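Local coordinates for macrophage migration inhibitory factor (Plasmodium berghei, PDB 2WKB), which belongs to the macrophage migration inhibitory factor family of small alpha/beta proteins and assembles as a trimer of identical subunits, at residues Asp78-Thr81 with Lys82-Asn86. Residues are numbered along the deposited sequence; the frame is centred on the assembly and turned at random.
Sequences DKIT and KILSN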
loop_
_atom_site.group_PDB
_atom_site.type_symbol
_atom_site.label_atom_id
_atom_site.label_comp_id
_atom_site.label_asym_id
_atom_site.label_seq_id
_atom_site.Cartn_x
_atom_site.Cartn_y
_atom_site.Cartn_z
ATOM N N ASP E 78 -5.643 -11.789 18.004
ATOM C CA ASP E 78 -6.786 -11.813 18.919
ATOM C C ASP E 78 -6.837 -10.439 19.616
ATOM O O ASP E 78 -7.880 -9.789 19.634
ATOM C CB ASP E 78 -6.601 -12.941 19.906
ATOM C CG ASP E 78 -7.811 -13.134 20.878
ATOM O OD1 ASP E 78 -8.699 -12.280 21.009
ATOM O OD2 ASP E 78 -7.875 -14.198 21.505
ATOM N N LYS E 79 -5.706 -9.938 20.100
ATOM C CA LYS E 79 -5.741 -8.641 20.789
ATOM C C LYS E 79 -6.136 -7.489 19.878
ATOM O O LYS E 79 -6.918 -6.560 20.270
ATOM C CB LYS E 79 -4.418 -8.292 21.434
ATOM C CG LYS E 79 -4.522 -6.925 22.141
ATOM C CD LYS E 79 -5.440 -7.032 23.454
ATOM C CE LYS E 79 -5.391 -5.750 24.383
ATOM N NZ LYS E 79 -6.353 -5.990 25.521
ATOM N N ILE E 80 -5.584 -7.481 18.678
ATOM C CA ILE E 80 -5.954 -6.436 17.707
ATOM C C ILE E 80 -7.463 -6.492 17.359
ATOM O O ILE E 80 -8.130 -5.427 17.220
ATOM C CB ILE E 80 -5.034 -6.542 16.448
ATOM C CG1 ILE E 80 -3.606 -6.127 16.852
ATOM C CG2 ILE E 80 -5.567 -5.627 15.244
ATOM C CD1 ILE E 80 -2.549 -6.410 15.720
ATOM N N THR E 81 -7.973 -7.698 17.165
ATOM C CA THR E 81 -9.414 -7.841 16.839
ATOM C C THR E 81 -10.233 -7.175 17.981
ATOM O O THR E 81 -11.219 -6.403 17.696
ATOM C CB THR E 81 -9.805 -9.297 16.651
ATOM O OG1 THR E 81 -9.051 -9.836 15.561
ATOM C CG2 THR E 81 -11.313 -9.479 16.312
ATOM N N LYS E 82 -9.872 -7.455 19.209
ATOM C CA LYS E 82 -10.568 -6.853 20.379
ATOM C C LYS E 82 -10.493 -5.339 20.457
ATOM O O LYS E 82 -11.538 -4.651 20.622
ATOM C CB LYS E 82 -10.073 -7.429 21.709
ATOM C CG LYS E 82 -10.130 -8.901 21.785
ATOM C CD LYS E 82 -11.493 -9.479 21.979
ATOM C CE LYS E 82 -11.331 -10.820 22.756
ATOM N NZ LYS E 82 -11.172 -12.044 21.865
ATOM N N ILE E 83 -9.295 -4.792 20.256
ATOM C CA ILE E 83 -9.133 -3.359 20.152
ATOM C C ILE E 83 -10.009 -2.739 19.030
ATOM O O ILE E 83 -10.707 -1.694 19.225
ATOM C CB ILE E 83 -7.652 -2.976 19.892
ATOM C CG1 ILE E 83 -6.792 -3.301 21.132
ATOM C CG2 ILE E 83 -7.527 -1.478 19.457
ATOM C CD1 ILE E 83 -5.234 -3.286 20.842
ATOM N N LEU E 84 -10.013 -3.327 17.849
ATOM C CA LEU E 84 -10.813 -2.683 16.787
ATOM C C LEU E 84 -12.344 -2.851 16.991
ATOM O O LEU E 84 -13.132 -1.937 16.671
ATOM C CB LEU E 84 -10.465 -3.293 15.424
ATOM C CG LEU E 84 -9.024 -3.094 15.037
ATOM C CD1 LEU E 84 -8.776 -3.919 13.755
ATOM C CD2 LEU E 84 -8.730 -1.619 14.772
ATOM N N SER E 85 -12.774 -4.011 17.462
ATOM C CA SER E 85 -14.193 -4.180 17.645
ATOM C C SER E 85 -14.662 -3.226 18.787
ATOM O O SER E 85 -15.783 -2.704 18.725
ATOM C CB SER E 85 -14.562 -5.640 17.898
ATOM O OG SER E 85 -14.026 -6.024 19.121
ATOM N N ASN E 86 -13.802 -2.954 19.766
ATOM C CA ASN E 86 -14.067 -1.938 20.790
ATOM C C ASN E 86 -14.127 -0.527 20.203
ATOM O O ASN E 86 -15.197 0.135 20.247
ATOM C CB ASN E 86 -13.083 -2.075 22.001
ATOM C CG ASN E 86 -13.295 -0.975 23.088
ATOM O OD1 ASN E 86 -14.429 -0.554 23.335
ATOM N ND2 ASN E 86 -12.194 -0.519 23.728
#
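Four successive i+4 to i backbone hydrogen bonds, from the amides of Lys-82, Ile-83, Leu-84 and Ser-85 to the carbonyls of Asp-78, Lys-79, Ile-80 and Thr-81, make 78-86 one unbroken turn-after-turn run of alpha helix. Asp-78 and Lys-82 are joined a second time, by a salt bridge in which Lys-82 NZ comes within 2.6 Å of Asp-78 OD1; the oxygen receives it on its syn lone pair, on the side of the other carboxylate oxygen. The lysine reaches it by folding back: CG sits anti to its own carbonyl carbon (chi1 -54°), and further bends at chi2 and chi4 bring the methylenes past Asp-78, with Lys-82 CG 3.2 Å from Asp-78 O. The ammonium also makes a weak hydrogen bond to the carbonyl of Phe-114 of the second subunit, whose Phe-114 packs on Asp-78, so the ion pair lies at the subunit interface.

Ile-80 and Leu-84 run side by side in the same direction, Ile-80 CG2 meeting Leu-84 CD1 at 3.9 Å, and together they face Val-60 of strand 58-63. Next to them, Ile-83 crosses Lys-79 at about a right angle; its CD1 lies 3.9 Å from Lys-79 CG, and both side chains touch Ala-26 of helix 13-31. The OG1 of buried Thr-81 hydrogen-bonds to the carbonyl of Ala-77, one turn back, which satisfies the hydroxyl within the helix, while its side chain packs against Val-95 and Ile-97. Helix 73-88 thus packs with an apolar face over the sheet and an ion pair at a neighbouring subunit, and it links the parallel neighbouring strands 58-63 and 95-100 in a beta-alpha-beta crossover of the trimeric MIF fold.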